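Local atomic coordinates of Mlr6093 protein (PDB entry 2QJ8), a protein that probably acts as a zinc-dependent hydrolase of the succinylglutamate desuccinylase/aspartoacylase family, whose members cleave amide or ester bonds. Residues K70-A75 with N226-L231; H156-I161 with T193-Q198. All coordinates share one frame; numbering follows the deposited sequence.

Contact 1: K70-A75 with N226-L231; sequences KWLPEA and NGLIAL
Trp71, whose indole meets Leu228 across the contact, offers its carbonyl oxygen to two backbone donors of the next turn: Ala75 N at 3.1 Å and, weakly, Glu74 N at 3.3 Å. The helix is kinked here: Pro73 has no N-H to give, and Glu74 N makes that weak, shorter-range bond instead of the regular one to the turn before. No hydrogen bond crosses between the segments; the contacts that make up their 88 Å² of buried surface are between carbon atoms. Leu228 CD1 does the touching from its side. It lies in the plane of the indole at the rim of the six-membered ring, 3.6 Å from Trp71 CZ3 and 4.1 Å from Trp71 CH2. The two side chains arrive from opposite directions; Trp71 CG stands anti to the backbone N (chi1 173°), which carries the ring out toward the partner helix. One face of that ring is met by Ala75 CB, 3.4 Å above the plane of Trp71 and displaced toward its rim. Leu72 CD2 gives the same methyl a looser contact, 4.2 Å from Leu228 CD1. Near their C-terminal ends, helices 60-75 and 218-230 thus touch through one leucine methyl, while Leu72 also packs on Ile81 and Ile83 of strand 79-84 and Trp71 on Val234.

Contact 2: H156-I161 with T193-Q198; sequences HPIADI and TLVHRQ
Ile158 uses two separate branches to meet helix 190-197. Its CD1 reaches tip to tip toward Val195, with Ile158 CD1 lying 3.7 Å from Val195 CG1. Its other branch passes alongside His196 in the opposite sense, bringing Ile158 CG2 to 3.9 Å from His196 CE1, at a slant to the ring. The first torsion sets where the two branches point: CG1 lies between the backbone N and the carbonyl carbon (chi1 65°), a crowded position, while CG2 stands beside the backbone N. Just before it, His156 ND1 bonds Pro157 O within the loop, 2.9 Å long but bent, with an N-H...O angle of 137° and the donor 36° out of the carbonyl plane. His156 NE2 is bonded to Asn185 N, so both ring nitrogens are engaged. Further out, Gln163 joins the two sides: its NE2 bonds Val195 O, its N is capped by Asp160 OD1, and its side chain touches Ile158. The helix itself ends in a wide pi-type turn, closed weakly by Gln198 N and Thr193 O, 3.0 Å apart. With no hydrogen bond between the segments, the 100 Å² buried there is held by van der Waals contact, and a polar tie between the two sides comes through Gln163 of the neighbouring helix.

Both contacts fall within the region assigned to the family's catalytic domain, and both segments of contact 2 fall between the two segments of contact 1 in the sequence. Their centres are 26 Å apart and their nearest atoms about 13 Å, so neither touches the other directly. Helix 161-172 spans part of the gap: its first residue, Ile161, and the capping Asp160 belong to contact 2, while the loop after it meets the second segment of contact 1, where Asn226 ND2 bonds Phe174 O and Ala230 packs on Ala173. Neither contact has a hydrogen bond between its segments. No zinc ligand is identified among their residues, so any relation to the zinc site of this family stays open.

Contact 1: K70-A75 with N226-L231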
loop_
_atom_site.group_PDB
_atom_site.type_symbol
_atom_site.label_atom_id
_atom_site.label_comp_id
_atom_site.label_asym_id
_atom_site.label_seq_id
_atom_site.Cartn_x
_atom_site.Cartn_y
_atom_site.Cartn_z
ATOM N N LYS A 70 -8.945 -23.882 4.239
ATOM C CA LYS A 70 -9.333 -24.435 5.538
ATOM C C LYS A 70 -10.845 -24.627 5.769
ATOM O O LYS A 70 -11.240 -25.480 6.576
ATOM C CB LYS A 70 -8.741 -23.572 6.665
ATOM C CG LYS A 70 -7.236 -23.725 6.819
ATOM C CD LYS A 70 -6.688 -22.877 7.945
ATOM N N TRP A 71 -11.676 -23.844 5.073
ATOM C CA TRP A 71 -13.134 -23.838 5.253
ATOM C C TRP A 71 -13.878 -24.802 4.356
ATOM O O TRP A 71 -14.858 -25.393 4.788
ATOM C CB TRP A 71 -13.648 -22.413 5.053
ATOM C CG TRP A 71 -15.115 -22.196 5.019
ATOM C CD1 TRP A 71 -15.968 -22.188 6.076
ATOM C CD2 TRP A 71 -15.889 -21.832 3.879
ATOM N NE1 TRP A 71 -17.238 -21.879 5.659
ATOM C CE2 TRP A 71 -17.220 -21.660 4.311
ATOM C CE3 TRP A 71 -15.597 -21.662 2.532
ATOM C CZ2 TRP A 71 -18.252 -21.307 3.445
ATOM C CZ3 TRP A 71 -16.633 -21.330 1.664
ATOM C CH2 TRP A 71 -17.933 -21.151 2.127
ATOM N N LEU A 72 -13.413 -24.962 3.119
ATOM C CA LEU A 72 -14.069 -25.839 2.171
ATOM C C LEU A 72 -14.168 -27.338 2.502
ATOM O O LEU A 72 -15.119 -27.968 2.043
ATOM C CB LEU A 72 -13.478 -25.662 0.778
ATOM C CG LEU A 72 -13.818 -24.348 0.116
ATOM C CD1 LEU A 72 -12.929 -24.245 -1.111
ATOM C CD2 LEU A 72 -15.321 -24.221 -0.203
ATOM N N PRO A 73 -13.174 -27.928 3.212
ATOM C CA PRO A 73 -13.358 -29.314 3.633
ATOM C C PRO A 73 -14.680 -29.613 4.368
ATOM O O PRO A 73 -15.209 -30.696 4.151
ATOM C CB PRO A 73 -12.136 -29.587 4.514
ATOM C CG PRO A 73 -11.048 -28.703 3.870
ATOM C CD PRO A 73 -11.811 -27.440 3.528
ATOM N N GLU A 74 -15.188 -28.696 5.209
ATOM C CA GLU A 74 -16.496 -28.860 5.870
ATOM C C GLU A 74 -17.671 -28.242 5.068
ATOM O O GLU A 74 -18.738 -28.851 4.980
ATOM C CB GLU A 74 -16.482 -28.332 7.324
ATOM C CG GLU A 74 -15.546 -29.107 8.289
ATOM C CD GLU A 74 -15.941 -30.578 8.504
ATOM O OE1 GLU A 74 -16.991 -30.833 9.152
ATOM O OE2 GLU A 74 -15.168 -31.474 8.055
ATOM N N ALA A 75 -17.468 -27.079 4.457
ATOM C CA ALA A 75 -18.505 -26.362 3.697
ATOM C C ALA A 75 -18.814 -26.806 2.256
ATOM O O ALA A 75 -19.935 -26.584 1.805
ATOM C CB ALA A 75 -18.190 -24.883 3.686
ATOM N N ASN A 226 -20.984 -16.066 -0.876
ATOM C CA ASN A 226 -22.211 -15.853 -1.658
ATOM C C ASN A 226 -22.023 -16.362 -3.107
ATOM O O ASN A 226 -22.915 -17.015 -3.670
ATOM C CB ASN A 226 -22.625 -14.369 -1.689
ATOM C CG ASN A 226 -22.990 -13.796 -0.320
ATOM O OD1 ASN A 226 -23.412 -14.509 0.567
ATOM N ND2 ASN A 226 -22.811 -12.487 -0.154
ATOM N N GLY A 227 -20.844 -16.086 -3.670
ATOM C CA GLY A 227 -20.491 -16.530 -5.016
ATOM C C GLY A 227 -20.501 -18.033 -5.119
ATOM O O GLY A 227 -21.067 -18.572 -6.066
ATOM N N LEU A 228 -19.903 -18.702 -4.124
ATOM C CA LEU A 228 -19.866 -20.176 -4.063
ATOM C C LEU A 228 -21.237 -20.807 -3.935
ATOM O O LEU A 228 -21.493 -21.841 -4.537
ATOM C CB LEU A 228 -18.969 -20.651 -2.931
ATOM C CG LEU A 228 -17.501 -20.352 -3.113
ATOM C CD1 LEU A 228 -16.805 -20.659 -1.820
ATOM C CD2 LEU A 228 -16.941 -21.139 -4.280
ATOM N N ILE A 229 -22.100 -20.172 -3.147
ATOM C CA ILE A 229 -23.487 -20.562 -3.019
ATOM C C ILE A 229 -24.177 -20.424 -4.378
ATOM O O ILE A 229 -24.768 -21.380 -4.865
ATOM C CB ILE A 229 -24.230 -19.720 -1.957
ATOM C CG1 ILE A 229 -23.723 -20.051 -0.553
ATOM C CG2 ILE A 229 -25.743 -19.979 -2.010
ATOM C CD1 ILE A 229 -24.171 -19.048 0.499
ATOM N N ALA A 230 -24.031 -19.267 -5.021
ATOM C CA ALA A 230 -24.598 -19.035 -6.356
ATOM C C ALA A 230 -24.111 -20.048 -7.418
ATOM O O ALA A 230 -24.804 -20.325 -8.379
ATOM C CB ALA A 230 -24.292 -17.601 -6.816
ATOM N N LEU A 231 -22.915 -20.588 -7.243
ATOM C CA LEU A 231 -22.388 -21.602 -8.158
ATOM C C LEU A 231 -22.839 -23.029 -7.795
ATOM O O LEU A 231 -22.504 -23.958 -8.511
ATOM C CB LEU A 231 -20.858 -21.515 -8.189
ATOM C CG LEU A 231 -20.271 -20.272 -8.852
ATOM C CD1 LEU A 231 -18.863 -20.106 -8.420
ATOM C CD2 LEU A 231 -20.408 -20.364 -10.383
#

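Contact 2: H156-I161 with T193-Q198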
loop_
_atom_site.group_PDB
_atom_site.type_symbol
_atom_site.label_atom_id
_atom_site.label_comp_id
_atom_site.label_asym_id
_atom_site.label_seq_id
_atom_site.Cartn_x
_atom_site.Cartn_y
_atom_site.Cartn_z
ATOM N N HIS A 156 -16.061 -7.028 -17.791
ATOM C CA HIS A 156 -15.712 -6.445 -19.075
ATOM C C HIS A 156 -16.784 -6.838 -20.133
ATOM O O HIS A 156 -17.052 -8.035 -20.306
ATOM C CB HIS A 156 -14.319 -6.934 -19.488
ATOM C CG HIS A 156 -13.772 -6.229 -20.683
ATOM N ND1 HIS A 156 -14.330 -6.346 -21.938
ATOM C CD2 HIS A 156 -12.713 -5.401 -20.819
ATOM C CE1 HIS A 156 -13.637 -5.620 -22.793
ATOM N NE2 HIS A 156 -12.648 -5.043 -22.139
ATOM N N PRO A 157 -17.456 -5.858 -20.774
ATOM C CA PRO A 157 -18.417 -6.171 -21.828
ATOM C C PRO A 157 -17.857 -6.997 -22.991
ATOM O O PRO A 157 -16.731 -6.751 -23.436
ATOM C CB PRO A 157 -18.837 -4.788 -22.328
ATOM C CG PRO A 157 -18.663 -3.930 -21.178
ATOM C CD PRO A 157 -17.460 -4.412 -20.492
ATOM N N ILE A 158 -18.617 -8.003 -23.415
ATOM C CA ILE A 158 -18.255 -8.878 -24.537
ATOM C C ILE A 158 -19.456 -9.047 -25.479
ATOM O O ILE A 158 -20.614 -8.873 -25.061
ATOM C CB ILE A 158 -17.667 -10.234 -24.058
ATOM C CG1 ILE A 158 -18.705 -11.076 -23.301
ATOM C CG2 ILE A 158 -16.383 -9.962 -23.199
ATOM C CD1 ILE A 158 -18.277 -12.506 -23.073
ATOM N N ALA A 159 -19.165 -9.383 -26.743
ATOM C CA ALA A 159 -20.181 -9.494 -27.789
ATOM C C ALA A 159 -21.114 -10.687 -27.651
ATOM O O ALA A 159 -22.248 -10.608 -28.145
ATOM C CB ALA A 159 -19.526 -9.480 -29.195
ATOM N N ASP A 160 -20.654 -11.775 -27.020
ATOM C CA ASP A 160 -21.502 -12.966 -26.809
ATOM C C ASP A 160 -22.471 -12.666 -25.647
ATOM O O ASP A 160 -22.074 -12.682 -24.469
ATOM C CB ASP A 160 -20.667 -14.204 -26.553
ATOM C CG ASP A 160 -21.479 -15.449 -26.614
ATOM O OD1 ASP A 160 -22.154 -15.742 -25.621
ATOM O OD2 ASP A 160 -21.451 -16.126 -27.668
ATOM N N ILE A 161 -23.735 -12.437 -26.007
ATOM C CA ILE A 161 -24.781 -11.977 -25.081
ATOM C C ILE A 161 -25.064 -12.962 -23.942
ATOM O O ILE A 161 -25.094 -12.552 -22.799
ATOM C CB ILE A 161 -26.092 -11.620 -25.812
ATOM C CG1 ILE A 161 -25.875 -10.492 -26.840
ATOM C CG2 ILE A 161 -27.153 -11.177 -24.803
ATOM C CD1 ILE A 161 -26.994 -10.377 -27.898
ATOM N N THR A 193 -8.013 -15.987 -23.102
ATOM C CA THR A 193 -7.929 -17.449 -23.037
ATOM C C THR A 193 -9.191 -18.103 -22.490
ATOM O O THR A 193 -9.798 -18.930 -23.147
ATOM C CB THR A 193 -6.675 -17.884 -22.201
ATOM O OG1 THR A 193 -5.515 -17.536 -22.956
ATOM C CG2 THR A 193 -6.666 -19.387 -21.968
ATOM N N LEU A 194 -9.619 -17.659 -21.323
ATOM C CA LEU A 194 -10.765 -18.251 -20.644
ATOM C C LEU A 194 -12.105 -17.872 -21.229
ATOM O O LEU A 194 -12.978 -18.718 -21.418
ATOM C CB LEU A 194 -10.753 -17.895 -19.162
ATOM C CG LEU A 194 -9.767 -18.614 -18.239
ATOM C CD1 LEU A 194 -8.455 -18.904 -18.909
ATOM C CD2 LEU A 194 -9.613 -17.755 -16.996
ATOM N N VAL A 195 -12.268 -16.593 -21.473
ATOM C CA VAL A 195 -13.504 -16.052 -22.029
ATOM C C VAL A 195 -13.672 -16.335 -23.518
ATOM O O VAL A 195 -14.607 -17.029 -23.918
ATOM C CB VAL A 195 -13.606 -14.515 -21.775
ATOM C CG1 VAL A 195 -14.890 -13.907 -22.411
ATOM C CG2 VAL A 195 -13.526 -14.233 -20.275
ATOM N N HIS A 196 -12.787 -15.808 -24.349
ATOM C CA HIS A 196 -13.001 -15.918 -25.783
ATOM C C HIS A 196 -12.648 -17.276 -26.363
ATOM O O HIS A 196 -13.452 -17.859 -27.099
ATOM C CB HIS A 196 -12.283 -14.808 -26.567
ATOM C CG HIS A 196 -12.743 -13.425 -26.220
ATOM N ND1 HIS A 196 -14.074 -13.079 -26.120
ATOM C CD2 HIS A 196 -12.041 -12.297 -25.965
ATOM C CE1 HIS A 196 -14.169 -11.802 -25.794
ATOM N NE2 HIS A 196 -12.949 -11.303 -25.696
ATOM N N ARG A 197 -11.461 -17.774 -26.052
ATOM C CA ARG A 197 -11.019 -19.052 -26.610
ATOM C C ARG A 197 -11.790 -20.246 -26.023
ATOM O O ARG A 197 -12.198 -21.119 -26.782
ATOM C CB ARG A 197 -9.505 -19.200 -26.438
ATOM C CG ARG A 197 -8.883 -20.546 -26.784
ATOM C CD ARG A 197 -8.650 -20.746 -28.211
ATOM N NE ARG A 197 -7.571 -19.889 -28.698
ATOM C CZ ARG A 197 -6.981 -20.005 -29.887
ATOM N NH1 ARG A 197 -7.322 -20.970 -30.753
ATOM N NH2 ARG A 197 -6.017 -19.145 -30.208
ATOM N N GLN A 198 -11.998 -20.264 -24.697
ATOM C CA GLN A 198 -12.619 -21.401 -23.998
ATOM C C GLN A 198 -14.092 -21.265 -23.631
ATOM O O GLN A 198 -14.704 -22.254 -23.262
ATOM C CB GLN A 198 -11.800 -21.767 -22.762
ATOM C CG GLN A 198 -10.410 -22.236 -23.131
ATOM C CD GLN A 198 -9.591 -22.660 -21.958
ATOM O OE1 GLN A 198 -10.090 -22.840 -20.835
ATOM N NE2 GLN A 198 -8.315 -22.831 -22.204
#